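Local atomic coordinates of catalase-3 (Neurospora crassa, PDB entry 4AJ9), a protein that breaks down hydrogen peroxide to water and oxygen at a heme iron, a reaction that protects aerobic cells from peroxide. Residues I140-I145 with L187-W192; T294-E299 with Y442-L447. All coordinates share one frame; numbering follows the deposited sequence.

Contact 1: residues I140-I145 with L187-W192; sequences IPVFFI and LHTLFW. With HEM (protoporphyrin IX containing Fe), chain Y.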
loop_
_atom_site.group_PDB
_atom_site.type_symbol
_atom_site.label_atom_id
_atom_site.label_comp_id
_atom_site.label_asym_id
_atom_site.label_seq_id
_atom_site.Cartn_x
_atom_site.Cartn_y
_atom_site.Cartn_z
ATOM N N ILE C 140 15.699 13.153 27.296
ATOM C CA ILE C 140 15.569 14.526 27.797
ATOM C C ILE C 140 14.137 14.671 28.309
ATOM O O ILE C 140 13.214 14.156 27.693
ATOM C CB ILE C 140 15.826 15.530 26.670
ATOM C CG1 ILE C 140 17.323 15.540 26.325
ATOM C CG2 ILE C 140 15.318 16.926 27.033
ATOM C CD1 ILE C 140 17.639 16.264 25.013
ATOM N N PRO C 141 13.956 15.339 29.464
ATOM C CA PRO C 141 12.678 15.252 30.187
ATOM C C PRO C 141 11.612 16.231 29.723
ATOM O O PRO C 141 10.497 16.179 30.230
ATOM C CB PRO C 141 13.076 15.578 31.633
ATOM C CG PRO C 141 14.267 16.462 31.487
ATOM C CD PRO C 141 15.024 15.910 30.300
ATOM N N VAL C 142 11.950 17.116 28.793
ATOM C CA VAL C 142 10.992 18.094 28.306
ATOM C C VAL C 142 10.976 18.092 26.782
ATOM O O VAL C 142 11.971 17.777 26.141
ATOM C CB VAL C 142 11.326 19.521 28.807
ATOM C CG1 VAL C 142 11.165 19.607 30.327
ATOM C CG2 VAL C 142 12.744 19.919 28.369
ATOM N N PHE C 143 9.845 18.453 26.199
ATOM C CA PHE C 143 9.763 18.502 24.752
ATOM C C PHE C 143 9.636 19.933 24.218
ATOM O O PHE C 143 9.340 20.845 24.977
ATOM C CB PHE C 143 8.638 17.618 24.237
ATOM C CG PHE C 143 8.842 17.178 22.816
ATOM C CD1 PHE C 143 9.807 16.231 22.510
ATOM C CD2 PHE C 143 8.114 17.741 21.793
ATOM C CE1 PHE C 143 10.013 15.832 21.202
ATOM C CE2 PHE C 143 8.319 17.356 20.483
ATOM C CZ PHE C 143 9.274 16.402 20.183
ATOM N N PHE C 144 9.849 20.111 22.913
ATOM C CA PHE C 144 9.943 21.443 22.300
ATOM C C PHE C 144 8.657 22.255 22.297
ATOM O O PHE C 144 8.693 23.490 22.322
ATOM C CB PHE C 144 10.379 21.348 20.831
ATOM C CG PHE C 144 11.772 20.823 20.628
ATOM C CD1 PHE C 144 12.877 21.661 20.755
ATOM C CD2 PHE C 144 11.975 19.508 20.263
ATOM C CE1 PHE C 144 14.164 21.177 20.532
ATOM C CE2 PHE C 144 13.261 19.015 20.041
ATOM C CZ PHE C 144 14.350 19.849 20.172
ATOM N N ILE C 145 7.524 21.576 22.213
ATOM C CA ILE C 145 6.275 22.267 21.929
ATOM C C ILE C 145 5.200 21.795 22.878
ATOM O O ILE C 145 5.334 20.739 23.480
ATOM C CB ILE C 145 5.812 22.034 20.484
ATOM C CG1 ILE C 145 5.753 20.528 20.203
ATOM C CG2 ILE C 145 6.768 22.738 19.496
ATOM C CD1 ILE C 145 5.109 20.158 18.909
ATOM N N LEU C 187 12.809 26.490 23.572
ATOM C CA LEU C 187 14.133 26.827 24.099
ATOM C C LEU C 187 14.614 25.852 25.168
ATOM O O LEU C 187 15.826 25.644 25.343
ATOM C CB LEU C 187 14.166 28.263 24.623
ATOM C CG LEU C 187 14.002 29.308 23.520
ATOM C CD1 LEU C 187 13.693 30.667 24.123
ATOM C CD2 LEU C 187 15.242 29.368 22.616
ATOM N N HIS C 188 13.683 25.237 25.882
ATOM C CA HIS C 188 14.098 24.379 26.987
ATOM C C HIS C 188 14.729 23.111 26.441
ATOM O O HIS C 188 15.883 22.796 26.749
ATOM C CB HIS C 188 12.942 24.078 27.955
ATOM C CG HIS C 188 13.387 23.478 29.259
ATOM N ND1 HIS C 188 12.501 23.070 30.236
ATOM C CD2 HIS C 188 14.626 23.210 29.742
ATOM C CE1 HIS C 188 13.175 22.574 31.260
ATOM N NE2 HIS C 188 14.466 22.644 30.985
ATOM N N THR C 189 13.988 22.387 25.612
ATOM C CA THR C 189 14.534 21.181 25.016
ATOM C C THR C 189 15.793 21.513 24.223
ATOM O O THR C 189 16.740 20.733 24.202
ATOM C CB THR C 189 13.493 20.457 24.126
ATOM O OG1 THR C 189 12.352 20.122 24.919
ATOM C CG2 THR C 189 14.075 19.164 23.544
ATOM N N LEU C 190 15.824 22.688 23.596
ATOM C CA LEU C 190 17.005 23.096 22.851
ATOM C C LEU C 190 18.260 23.090 23.744
ATOM O O LEU C 190 19.287 22.517 23.380
ATOM C CB LEU C 190 16.787 24.467 22.203
ATOM C CG LEU C 190 17.945 25.041 21.379
ATOM C CD1 LEU C 190 18.313 24.144 20.180
ATOM C CD2 LEU C 190 17.600 26.450 20.928
ATOM N N PHE C 191 18.173 23.712 24.916
ATOM C CA PHE C 191 19.305 23.752 25.851
ATOM C C PHE C 191 19.780 22.346 26.232
ATOM O O PHE C 191 20.982 22.081 26.314
ATOM C CB PHE C 191 18.946 24.571 27.104
ATOM C CG PHE C 191 19.300 26.031 26.997
ATOM C CD1 PHE C 191 18.833 26.797 25.940
ATOM C CD2 PHE C 191 20.130 26.627 27.933
ATOM C CE1 PHE C 191 19.177 28.130 25.832
ATOM C CE2 PHE C 191 20.478 27.961 27.827
ATOM C CZ PHE C 191 20.004 28.712 26.774
ATOM N N TRP C 192 18.836 21.442 26.469
ATOM C CA TRP C 192 19.189 20.061 26.771
ATOM C C TRP C 192 19.899 19.409 25.578
ATOM O O TRP C 192 20.868 18.661 25.748
ATOM C CB TRP C 192 17.944 19.240 27.116
ATOM C CG TRP C 192 17.398 19.431 28.530
ATOM C CD1 TRP C 192 16.539 20.409 28.951
ATOM C CD2 TRP C 192 17.653 18.601 29.683
ATOM N NE1 TRP C 192 16.250 20.243 30.289
ATOM C CE2 TRP C 192 16.916 19.144 30.759
ATOM C CE3 TRP C 192 18.417 17.450 29.902
ATOM C CZ2 TRP C 192 16.931 18.584 32.038
ATOM C CZ3 TRP C 192 18.442 16.899 31.179
ATOM C CH2 TRP C 192 17.694 17.465 32.229
HETATM C CHA HEM Y . 8.324 8.160 17.050
HETATM C CHB HEM Y . 9.213 9.980 21.476
HETATM C CHC HEM Y . 6.273 13.701 20.490
HETATM C CHD HEM Y . 4.741 11.433 16.493
HETATM C C1A HEM Y . 8.863 8.339 18.311
HETATM C C2A HEM Y . 9.860 7.494 18.960
HETATM C C3A HEM Y . 10.112 8.012 20.175
HETATM C C4A HEM Y . 9.273 9.181 20.347
HETATM C CMA HEM Y . 11.097 7.472 21.240
HETATM C CAA HEM Y . 10.538 6.255 18.316
HETATM C CBA HEM Y . 9.901 4.951 18.785
HETATM C CGA HEM Y . 10.683 3.804 18.199
HETATM O O1A HEM Y . 10.161 3.118 17.287
HETATM O O2A HEM Y . 11.842 3.579 18.640
HETATM C C1B HEM Y . 8.446 11.121 21.619
HETATM C C2B HEM Y . 8.300 11.902 22.835
HETATM C C3B HEM Y . 7.504 12.947 22.561
HETATM C C4B HEM Y . 7.103 12.839 21.172
HETATM C CMB HEM Y . 9.002 11.532 24.162
HETATM C CAB HEM Y . 6.999 14.063 23.506
HETATM C CBB HEM Y . 6.904 13.850 24.824
HETATM C C1C HEM Y . 5.550 13.361 19.371
HETATM C C2C HEM Y . 4.359 14.039 18.881
HETATM C C3C HEM Y . 3.969 13.410 17.769
HETATM C C4C HEM Y . 4.857 12.299 17.546
HETATM C CMC HEM Y . 3.718 15.289 19.512
HETATM C CAC HEM Y . 2.745 13.693 16.888
HETATM C CBC HEM Y . 1.631 14.164 17.451
HETATM C C1D HEM Y . 5.554 10.365 16.256
HETATM C C2D HEM Y . 5.409 9.476 15.132
HETATM C C3D HEM Y . 6.527 8.457 15.304
HETATM C C4D HEM Y . 7.226 8.826 16.516
HETATM C CMD HEM Y . 4.347 9.567 14.017
HETATM C CAD HEM Y . 6.833 7.264 14.385
HETATM C CBD HEM Y . 6.168 6.043 15.010
HETATM C CGD HEM Y . 6.327 4.860 14.093
HETATM O O1D HEM Y . 6.222 3.712 14.588
HETATM O O2D HEM Y . 6.588 5.069 12.881
HETATM N NA HEM Y . 8.531 9.349 19.191
HETATM N NB HEM Y . 7.700 11.720 20.636
HETATM N NC HEM Y . 5.819 12.303 18.531
HETATM N ND HEM Y . 6.619 9.956 17.048
HETATM FE FE HEM Y . 7.120 10.768 18.922
HETATM O O HOH W 1 11.211 22.997 25.353
#
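The loop 140-145, which follows strand 131-138 and supplies Phe143 to the wall of the heme pocket near the predicted active-site residues His65 and Asn138, packs on helix 187-193 through Pro141, Val142 and Phe144, which meet Trp192, His188 and Thr189. Three CH-pi contacts give the evidence. Pro141 CD sits 3.5 Å from the centroid of the six-membered ring of Trp192, only 4° off its normal, while Ile140 CG2 lies 3.5 Å from Trp192 CB. Val142 CG2 stands over the imidazole of His188, 3.7 Å from its centroid. The CG2 methyl of Thr189, which its first torsion (chi1 -59°, measured to OG1) sets opposite the backbone N, lies over the centre of the Phe144 ring, 3.5 Å from the centroid. Thr189 OG1 is 2.7 Å from Val142 O, but a clash with the loop backbone makes this hydrogen bond doubtful. A water bridges the backbones: it donates to Phe143 O and accepts from Thr189 N, each at 2.9 Å. Phe143 turns the other way, to the porphyrin, its CG 3.7 Å from the vinyl carbon CAB of the heme, and Phe144 CD2 lies over the opposite face of its ring. Aliphatic-on-ring packing and one water-bridged backbone pair thus hold the loop to the helix, while Phe143 faces the heme.

Contact 2: residues T294-E299 with Y442-L447; sequences TKFLPE and YTQPRL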
loop_
_atom_site.group_PDB
_atom_site.type_symbol
_atom_site.label_atom_id
_atom_site.label_comp_id
_atom_site.label_asym_id
_atom_site.label_seq_id
_atom_site.Cartn_x
_atom_site.Cartn_y
_atom_site.Cartn_z
ATOM N N THR C 294 6.755 21.082 28.435
ATOM C CA THR C 294 7.992 21.843 28.307
ATOM C C THR C 294 8.623 22.074 29.673
ATOM O O THR C 294 9.612 22.787 29.779
ATOM C CB THR C 294 7.774 23.221 27.604
ATOM O OG1 THR C 294 6.972 24.071 28.435
ATOM C CG2 THR C 294 7.073 23.035 26.237
ATOM N N LYS C 295 8.040 21.477 30.710
ATOM C CA LYS C 295 8.519 21.662 32.075
ATOM C C LYS C 295 8.818 20.306 32.701
ATOM O O LYS C 295 8.129 19.328 32.413
ATOM C CB LYS C 295 7.465 22.370 32.929
ATOM C CG LYS C 295 6.878 23.651 32.337
ATOM C CD LYS C 295 7.777 24.849 32.572
ATOM C CE LYS C 295 7.098 26.146 32.124
ATOM N NZ LYS C 295 6.645 26.088 30.706
ATOM N N PHE C 296 9.853 20.243 33.537
ATOM C CA PHE C 296 10.066 19.082 34.400
ATOM C C PHE C 296 9.850 19.445 35.872
ATOM O O PHE C 296 9.842 20.615 36.228
ATOM C CB PHE C 296 11.438 18.410 34.177
ATOM C CG PHE C 296 12.624 19.250 34.588
ATOM C CD1 PHE C 296 13.076 19.245 35.902
ATOM C CD2 PHE C 296 13.300 20.023 33.656
ATOM C CE1 PHE C 296 14.165 20.011 36.279
ATOM C CE2 PHE C 296 14.385 20.794 34.020
ATOM C CZ PHE C 296 14.824 20.793 35.335
ATOM N N LEU C 297 9.649 18.437 36.714
ATOM C CA LEU C 297 9.428 18.665 38.137
ATOM C C LEU C 297 10.733 18.500 38.908
ATOM O O LEU C 297 11.256 17.390 39.008
ATOM C CB LEU C 297 8.377 17.685 38.666
ATOM C CG LEU C 297 7.967 17.815 40.136
ATOM C CD1 LEU C 297 7.342 19.162 40.397
ATOM C CD2 LEU C 297 6.998 16.704 40.504
ATOM N N PRO C 298 11.273 19.605 39.452
ATOM C CA PRO C 298 12.514 19.505 40.226
ATOM C C PRO C 298 12.429 18.397 41.271
ATOM O O PRO C 298 11.405 18.262 41.938
ATOM C CB PRO C 298 12.608 20.876 40.890
ATOM C CG PRO C 298 11.980 21.787 39.888
ATOM C CD PRO C 298 10.840 21.005 39.285
ATOM N N GLU C 299 13.484 17.599 41.399
ATOM C CA GLU C 299 13.475 16.478 42.327
ATOM C C GLU C 299 13.431 16.928 43.781
ATOM O O GLU C 299 13.113 16.140 44.666
ATOM C CB GLU C 299 14.683 15.574 42.086
ATOM C CG GLU C 299 14.517 14.728 40.829
ATOM C CD GLU C 299 15.724 13.898 40.520
ATOM O OE1 GLU C 299 16.315 13.334 41.466
ATOM O OE2 GLU C 299 16.076 13.816 39.322
ATOM N N TYR C 442 11.003 30.528 29.686
ATOM C CA TYR C 442 12.394 30.889 29.918
ATOM C C TYR C 442 12.930 30.480 31.283
ATOM O O TYR C 442 14.125 30.226 31.444
ATOM C CB TYR C 442 12.555 32.396 29.729
ATOM C CG TYR C 442 12.000 32.888 28.411
ATOM C CD1 TYR C 442 12.749 32.801 27.245
ATOM C CD2 TYR C 442 10.726 33.444 28.330
ATOM C CE1 TYR C 442 12.248 33.258 26.033
ATOM C CE2 TYR C 442 10.211 33.894 27.117
ATOM C CZ TYR C 442 10.979 33.802 25.978
ATOM O OH TYR C 442 10.477 34.260 24.783
ATOM N N THR C 443 12.041 30.409 32.267
ATOM C CA THR C 443 12.460 30.117 33.632
ATOM C C THR C 443 13.182 28.777 33.738
ATOM O O THR C 443 14.254 28.692 34.344
ATOM C CB THR C 443 11.273 30.196 34.620
ATOM O OG1 THR C 443 10.784 31.543 34.667
ATOM C CG2 THR C 443 11.703 29.762 36.006
ATOM N N GLN C 444 12.629 27.727 33.135
ATOM C CA GLN C 444 13.283 26.434 33.273
ATOM C C GLN C 444 14.541 26.244 32.428
ATOM O O GLN C 444 15.481 25.596 32.871
ATOM C CB GLN C 444 12.294 25.273 33.147
ATOM C CG GLN C 444 11.408 25.185 34.361
ATOM C CD GLN C 444 10.851 23.807 34.579
ATOM O OE1 GLN C 444 11.017 22.909 33.739
ATOM N NE2 GLN C 444 10.170 23.627 35.697
ATOM N N PRO C 445 14.567 26.804 31.211
ATOM C CA PRO C 445 15.863 26.778 30.529
ATOM C C PRO C 445 16.936 27.410 31.406
ATOM O O PRO C 445 18.039 26.870 31.511
ATOM C CB PRO C 445 15.614 27.619 29.280
ATOM C CG PRO C 445 14.167 27.379 28.971
ATOM C CD PRO C 445 13.486 27.286 30.329
ATOM N N ARG C 446 16.615 28.536 32.038
ATOM C CA ARG C 446 17.545 29.140 32.991
ATOM C C ARG C 446 17.881 28.193 34.149
ATOM O O ARG C 446 19.047 28.004 34.482
ATOM C CB ARG C 446 17.008 30.472 33.514
ATOM C CG ARG C 446 17.941 31.151 34.511
ATOM C CD ARG C 446 19.317 31.396 33.916
ATOM N NE ARG C 446 20.175 32.090 34.874
ATOM C CZ ARG C 446 20.289 33.413 34.951
ATOM N NH1 ARG C 446 19.622 34.191 34.105
ATOM N NH2 ARG C 446 21.090 33.955 35.865
ATOM N N LEU C 447 16.858 27.584 34.745
ATOM C CA LEU C 447 17.068 26.601 35.804
ATOM C C LEU C 447 18.056 25.512 35.383
ATOM O O LEU C 447 18.932 25.113 36.156
ATOM C CB LEU C 447 15.728 25.968 36.212
ATOM C CG LEU C 447 15.749 24.858 37.265
ATOM C CD1 LEU C 447 16.220 25.385 38.621
ATOM C CD2 LEU C 447 14.373 24.201 37.403
#
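The side-chain amide of Gln444 makes two hydrogen bonds to the backbone N and O of Phe296. Phe296 N donates to Gln444 OE1 at 2.9 Å, with an N-H...O angle of 155°, reaching a lone pair in the carbonyl plane of the amide. In return Gln444 NE2 donates to Phe296 O at 3.1 Å, and that acceptor lies only 15° out of the amide plane. Both ends of the carboxamide are therefore engaged by one residue's backbone, which fixes its rotation. The chain of Gln444 runs extended beyond CG (chi2 -156°), carrying the amide across to the loop. Lys295 NZ turns back to Thr294 OG1 at 3.1 Å, makes a salt bridge with Asp292 and hydrogen-bonds to Asp440 O, just ahead of the helix.

In the packing, the aliphatic part of Lys295 lies against the Gln444 amide, CD 3.8 Å from Gln444 CD. The apolar contacts belong to Leu447, whose CD2 touches both Phe296 CZ (4.0 Å) and Pro298 CG (4.2 Å).

In the fold, the loop between strands 270-278 and 305-314 meets the first turn of helix 443-450, with Tyr442 at its N-cap position. That turn also packs on helix 187-193 through Gln444 and Pro445, and on helix 474-487 through Tyr442 and Pro445.

Contacts 1 and 2 adjoin, with centres about 9 Å apart, and His188 of the 187-192 segment is their main junction. Its ND1 makes a probable hydrogen bond to Thr294 O at 2.9 Å, while its CE1 packs 3.3 Å from Gln444 OE1. The loops meet as well: Phe143 O lies 3.4 Å from Thr294 CG2, and Val142 CG1 is 3.4 Å from Lys295 C. Contact 1 reaches the heme directly through Phe143, a residue of the heme pocket whose side chain is about 4 Å from that of Asn138, a predicted active-site residue. In contact 2, by contrast, the side chain of Thr294 is about 9 Å from the heme.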